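Long-range contacts in cysteine desulfurase (PDB 5VPR), which probably removes sulfur from L-cysteine with the help of pyridoxal 5'-phosphate, leaving L-alanine and passing the sulfur to a carrier: residues 104-109 with 133-138; 202-207 with 223-228. All coordinates share one frame; numbering follows the deposited sequence.

Interaction 1: 104-109 with 133-138; sequences GINLVA and IVPWQM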
loop_
_atom_site.group_PDB
_atom_site.type_symbol
_atom_site.label_atom_id
_atom_site.label_comp_id
_atom_site.label_asym_id
_atom_site.label_seq_id
_atom_site.Cartn_x
_atom_site.Cartn_y
_atom_site.Cartn_z
ATOM N N GLY A 104 8.177 8.526 -3.208
ATOM C CA GLY A 104 7.287 9.096 -4.213
ATOM C C GLY A 104 6.586 10.340 -3.708
ATOM O O GLY A 104 6.472 11.336 -4.428
ATOM N N ILE A 105 6.149 10.317 -2.447
ATOM C CA ILE A 105 5.491 11.481 -1.859
ATOM C C ILE A 105 6.450 12.661 -1.824
ATOM O O ILE A 105 6.119 13.766 -2.272
ATOM C CB ILE A 105 4.961 11.144 -0.452
ATOM C CG1 ILE A 105 3.814 10.132 -0.521
ATOM C CG2 ILE A 105 4.516 12.412 0.279
ATOM C CD1 ILE A 105 3.343 9.664 0.878
ATOM N N ASN A 106 7.671 12.429 -1.317
ATOM C CA ASN A 106 8.653 13.507 -1.192
ATOM C C ASN A 106 9.057 14.047 -2.552
ATOM O O ASN A 106 9.309 15.249 -2.700
ATOM C CB ASN A 106 9.891 13.014 -0.437
ATOM C CG ASN A 106 9.741 13.148 1.061
ATOM O OD1 ASN A 106 9.877 14.238 1.615
ATOM N ND2 ASN A 106 9.453 12.041 1.727
ATOM N N LEU A 107 9.148 13.166 -3.548
ATOM C CA LEU A 107 9.450 13.593 -4.907
ATOM C C LEU A 107 8.430 14.619 -5.391
ATOM O O LEU A 107 8.797 15.673 -5.922
ATOM C CB LEU A 107 9.478 12.369 -5.826
ATOM C CG LEU A 107 9.924 12.453 -7.293
ATOM C CD1 LEU A 107 10.108 11.044 -7.805
ATOM C CD2 LEU A 107 8.951 13.208 -8.206
ATOM N N VAL A 108 7.137 14.325 -5.226
ATOM C CA VAL A 108 6.127 15.280 -5.673
ATOM C C VAL A 108 6.150 16.522 -4.796
ATOM O O VAL A 108 6.089 17.648 -5.300
ATOM C CB VAL A 108 4.732 14.627 -5.700
ATOM C CG1 VAL A 108 3.638 15.684 -5.971
ATOM C CG2 VAL A 108 4.682 13.512 -6.753
ATOM N N ALA A 109 6.242 16.349 -3.476
ATOM C CA ALA A 109 6.149 17.512 -2.593
ATOM C C ALA A 109 7.257 18.510 -2.885
ATOM O O ALA A 109 7.021 19.726 -2.889
ATOM C CB ALA A 109 6.192 17.087 -1.123
ATOM N N ILE A 133 2.966 12.951 6.639
ATOM C CA ILE A 133 2.337 14.253 6.413
ATOM C C ILE A 133 3.337 15.396 6.492
ATOM O O ILE A 133 2.969 16.553 6.240
ATOM C CB ILE A 133 1.194 14.502 7.420
ATOM N N VAL A 134 4.587 15.108 6.834
ATOM C CA VAL A 134 5.661 16.091 6.923
ATOM C C VAL A 134 5.984 16.713 5.566
ATOM O O VAL A 134 6.146 17.940 5.504
ATOM C CB VAL A 134 6.925 15.464 7.535
ATOM C CG1 VAL A 134 7.828 16.544 8.102
ATOM C CG2 VAL A 134 6.547 14.442 8.596
ATOM N N PRO A 135 6.125 15.942 4.468
ATOM C CA PRO A 135 6.476 16.587 3.186
ATOM C C PRO A 135 5.509 17.679 2.792
ATOM O O PRO A 135 5.921 18.727 2.284
ATOM C CB PRO A 135 6.440 15.428 2.176
ATOM C CG PRO A 135 6.619 14.210 2.971
ATOM C CD PRO A 135 5.949 14.487 4.292
ATOM N N TRP A 136 4.217 17.453 3.021
ATOM C CA TRP A 136 3.229 18.482 2.732
ATOM C C TRP A 136 3.307 19.607 3.752
ATOM O O TRP A 136 3.166 20.782 3.398
ATOM C CB TRP A 136 1.833 17.861 2.693
ATOM C CG TRP A 136 1.749 16.635 1.818
ATOM C CD1 TRP A 136 1.464 15.358 2.222
ATOM C CD2 TRP A 136 1.982 16.561 0.401
ATOM N NE1 TRP A 136 1.490 14.503 1.145
ATOM C CE2 TRP A 136 1.800 15.216 0.018
ATOM C CE3 TRP A 136 2.306 17.500 -0.579
ATOM C CZ2 TRP A 136 1.939 14.791 -1.300
ATOM C CZ3 TRP A 136 2.448 17.074 -1.890
ATOM C CH2 TRP A 136 2.263 15.736 -2.237
ATOM N N GLN A 137 3.541 19.269 5.026
ATOM C CA GLN A 137 3.727 20.310 6.030
ATOM C C GLN A 137 4.986 21.114 5.738
ATOM O O GLN A 137 5.018 22.331 5.949
ATOM C CB GLN A 137 3.781 19.701 7.435
ATOM N N MET A 138 6.027 20.449 5.227
ATOM C CA MET A 138 7.257 21.147 4.867
ATOM C C MET A 138 7.075 21.966 3.593
ATOM O O MET A 138 7.628 23.066 3.472
ATOM C CB MET A 138 8.402 20.142 4.713
#
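Ala109 sets its methyl over one face of the Trp136 indole, a CH-pi contact between helix 101-111 and helix 134-142. The methyl carbon CB of Ala109 lies 4.2 Å from the centroid of the six-membered ring of Trp136, 26° off the ring normal, so it sits toward the rim of the face. Val108 meets the same indole at its edge, near the ring plane, with its CG1 4.0 Å from CH2 of Trp136. Ile105 comes in obliquely: its CG2, anti to the backbone N, is 3.8 Å from NE1 of Trp136, and the two side chains cross at about a right angle. Trp136 gets there by holding CG beside its own backbone N (chi1 -50°), which swings the indole across to helix 101-111 and down onto Leu173 and Ser175 of the sheet.

The aliphatic contacts gather on Pro135. Its CB touches CB of Ala109 at 3.7 Å, and its CG lies 3.9 Å from CG2 of Ile105. Asn106 crosses the proline ring at about a right angle, with OD1 3.5 Å from CG of Pro135; its ND2 turns back to hydrogen-bond Thr102 O within its own helix.

The two helix segments run nearly parallel, 12° apart with axes 9.2 Å from each other, both resting on the large sheet: helix 101-111 on Phe205 and Leu243, helix 134-142 through Trp136. With no hydrogen bond or salt bridge passing between them, the segments are held by van der Waals packing, chiefly of Trp136 and Pro135, with Asn106 OD1 only touching the proline ring.

Interaction 2: 202-207 with 223-228; sequences AFIFID and DCDFFA
Phe226 lies beside Phe203 and Phe205 on the face of the sheet that carries Phe205 and Asp207. The contact joins the parallel strands 203-207 and 226-230 of a beta-alpha-beta unit, linked through the short helix 219-222 within the seven-stranded sheet of the PLP-binding domain. At the edge of the Phe226 ring, near its plane, sits CB of Phe203, 4.1 Å from CE1 of Phe226. The Phe205 ring meets Phe226 obliquely, planes 36° apart, its CD1 3.6 Å from CB of Phe226, and its far end is 3.8 Å from Ala228 CB, measured from Phe205 CZ. Ile105 and Val108 of helix 101-111 pack on Phe205, and Val108 also on Phe226. On the other face, the Phe227 ring is approached obliquely by CG2 of Ile206, while CG1 of Ile206 rests against CB of Cys224.

Ile206 is bonded through both of its backbone polar atoms: N donates to Phe226 O, and O accepts from Ala228 N almost in line with the carbonyl bond, with CA of Phe227 adding a CA-H...O contact.

Where the pairing begins, the ladder is irregular. Ile204 O accepts from both Asp225 N and Phe226 N, each 3.0 Å away and in the carbonyl plane. Asp225 then reaches back, CG beside its own backbone N (chi1 -68°), and its carboxylate takes the bond that a backbone carbonyl might have made. Arg197 NH1 also forms a salt bridge to OD2, which probably helps hold the carboxylate. OD2 of Asp225 receives Ile204 N at 2.8 Å through its anti lone pair.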
loop_
_atom_site.group_PDB
_atom_site.type_symbol
_atom_site.label_atom_id
_atom_site.label_comp_id
_atom_site.label_asym_id
_atom_site.label_seq_id
_atom_site.Cartn_x
_atom_site.Cartn_y
_atom_site.Cartn_z
ATOM N N ALA A 202 -6.750 21.706 -8.919
ATOM C CA ALA A 202 -5.705 21.067 -8.122
ATOM C C ALA A 202 -5.195 19.794 -8.786
ATOM O O ALA A 202 -5.935 19.087 -9.471
ATOM C CB ALA A 202 -6.241 20.724 -6.721
ATOM N N PHE A 203 -3.914 19.496 -8.567
ATOM C CA PHE A 203 -3.404 18.158 -8.835
ATOM C C PHE A 203 -3.923 17.181 -7.787
ATOM O O PHE A 203 -4.118 17.534 -6.621
ATOM C CB PHE A 203 -1.865 18.135 -8.823
ATOM C CG PHE A 203 -1.211 18.896 -9.960
ATOM C CD1 PHE A 203 0.145 19.195 -9.914
ATOM C CD2 PHE A 203 -1.939 19.303 -11.068
ATOM C CE1 PHE A 203 0.762 19.897 -10.954
ATOM C CE2 PHE A 203 -1.330 20.003 -12.108
ATOM C CZ PHE A 203 0.023 20.299 -12.048
ATOM N N ILE A 204 -4.109 15.927 -8.195
ATOM C CA ILE A 204 -4.643 14.896 -7.313
ATOM C C ILE A 204 -3.582 13.817 -7.100
ATOM O O ILE A 204 -3.226 13.089 -8.037
ATOM C CB ILE A 204 -5.927 14.283 -7.865
ATOM C CG1 ILE A 204 -6.990 15.372 -8.036
ATOM C CG2 ILE A 204 -6.406 13.165 -6.937
ATOM C CD1 ILE A 204 -8.243 14.873 -8.664
ATOM N N PHE A 205 -3.116 13.678 -5.865
ATOM C CA PHE A 205 -2.139 12.650 -5.500
ATOM C C PHE A 205 -2.856 11.557 -4.719
ATOM O O PHE A 205 -3.416 11.822 -3.650
ATOM C CB PHE A 205 -1.007 13.260 -4.665
ATOM C CG PHE A 205 0.125 12.305 -4.330
ATOM C CD1 PHE A 205 1.359 12.432 -4.952
ATOM C CD2 PHE A 205 -0.025 11.323 -3.370
ATOM C CE1 PHE A 205 2.418 11.583 -4.635
ATOM C CE2 PHE A 205 1.040 10.466 -3.048
ATOM C CZ PHE A 205 2.259 10.600 -3.694
ATOM N N ILE A 206 -2.810 10.329 -5.228
ATOM C CA ILE A 206 -3.386 9.175 -4.544
ATOM C C ILE A 206 -2.249 8.296 -4.015
ATOM O O ILE A 206 -1.423 7.800 -4.787
ATOM C CB ILE A 206 -4.305 8.367 -5.467
ATOM C CG1 ILE A 206 -5.410 9.265 -6.041
ATOM C CG2 ILE A 206 -4.938 7.216 -4.671
ATOM C CD1 ILE A 206 -6.381 9.757 -4.981
ATOM N N ASP A 207 -2.218 8.108 -2.704
ATOM C CA ASP A 207 -1.368 7.111 -2.047
ATOM C C ASP A 207 -2.087 5.763 -2.086
ATOM O O ASP A 207 -3.060 5.543 -1.353
ATOM C CB ASP A 207 -1.084 7.587 -0.629
ATOM C CG ASP A 207 -0.377 6.546 0.250
ATOM O OD1 ASP A 207 -0.201 5.358 -0.131
ATOM O OD2 ASP A 207 -0.014 6.964 1.371
ATOM N N ASP A 223 -8.377 8.536 -13.063
ATOM C CA ASP A 223 -8.075 9.933 -13.360
ATOM C C ASP A 223 -7.308 10.617 -12.221
ATOM O O ASP A 223 -7.447 11.822 -11.989
ATOM C CB ASP A 223 -9.361 10.708 -13.703
ATOM C CG ASP A 223 -9.065 12.071 -14.264
ATOM O OD1 ASP A 223 -8.099 12.166 -15.058
ATOM O OD2 ASP A 223 -9.766 13.035 -13.889
ATOM N N CYS A 224 -6.467 9.872 -11.499
ATOM C CA CYS A 224 -5.524 10.526 -10.603
ATOM C C CYS A 224 -4.425 11.207 -11.419
ATOM O O CYS A 224 -4.142 10.825 -12.561
ATOM C CB CYS A 224 -4.902 9.505 -9.646
ATOM S SG CYS A 224 -4.160 8.130 -10.567
ATOM N N ASP A 225 -3.815 12.241 -10.841
ATOM C CA ASP A 225 -2.624 12.812 -11.465
ATOM C C ASP A 225 -1.352 12.076 -11.057
ATOM O O ASP A 225 -0.407 11.994 -11.853
ATOM C CB ASP A 225 -2.486 14.285 -11.099
ATOM C CG ASP A 225 -3.585 15.134 -11.711
ATOM O OD1 ASP A 225 -3.785 15.031 -12.934
ATOM O OD2 ASP A 225 -4.245 15.877 -10.966
ATOM N N PHE A 226 -1.322 11.557 -9.831
ATOM C CA PHE A 226 -0.227 10.746 -9.312
ATOM C C PHE A 226 -0.809 9.547 -8.581
ATOM O O PHE A 226 -1.872 9.640 -7.965
ATOM C CB PHE A 226 0.655 11.495 -8.308
ATOM C CG PHE A 226 1.180 12.784 -8.800
ATOM C CD1 PHE A 226 0.531 13.970 -8.493
ATOM C CD2 PHE A 226 2.338 12.830 -9.556
ATOM C CE1 PHE A 226 1.021 15.177 -8.938
ATOM C CE2 PHE A 226 2.831 14.040 -10.008
ATOM C CZ PHE A 226 2.175 15.211 -9.701
ATOM N N PHE A 227 -0.083 8.429 -8.616
ATOM C CA PHE A 227 -0.471 7.229 -7.884
ATOM C C PHE A 227 0.803 6.570 -7.381
ATOM O O PHE A 227 1.673 6.249 -8.185
ATOM C CB PHE A 227 -1.266 6.255 -8.764
ATOM C CG PHE A 227 -1.821 5.068 -8.005
ATOM C CD1 PHE A 227 -3.041 5.156 -7.347
ATOM C CD2 PHE A 227 -1.117 3.869 -7.943
ATOM C CE1 PHE A 227 -3.557 4.071 -6.639
ATOM C CE2 PHE A 227 -1.620 2.779 -7.225
ATOM C CZ PHE A 227 -2.849 2.879 -6.577
ATOM N N ALA A 228 0.928 6.381 -6.065
ATOM C CA ALA A 228 2.169 5.874 -5.485
ATOM C C ALA A 228 1.920 4.625 -4.646
ATOM O O ALA A 228 0.906 4.531 -3.942
ATOM C CB ALA A 228 2.845 6.962 -4.635
#

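Overall arrangement
Interactions 1 and 2 are two layers of one core, their centres about 13 Å apart: helices 101-111 and 134-142 lie side by side, and helix 101-111 also rests on the strands of interaction 2. Ile105 gives CG2 to interaction 1 and CG1 to the sheet, 3.6 Å from CZ of Phe205; Val108 CG2 lies 3.7 Å from CD2 of Phe226. Both strands lead toward the cofactor. Strand 203-207 ends at Asp207, whose OD1 accepts from Ala209 N while OD2 lies near pyridine N1 of the cofactor-bearing lysine 233, a pair whose bonding is not settled, though an aspartate here is usual in fold-type I PLP enzymes. Strand 226-230 stops three residues before this lysine.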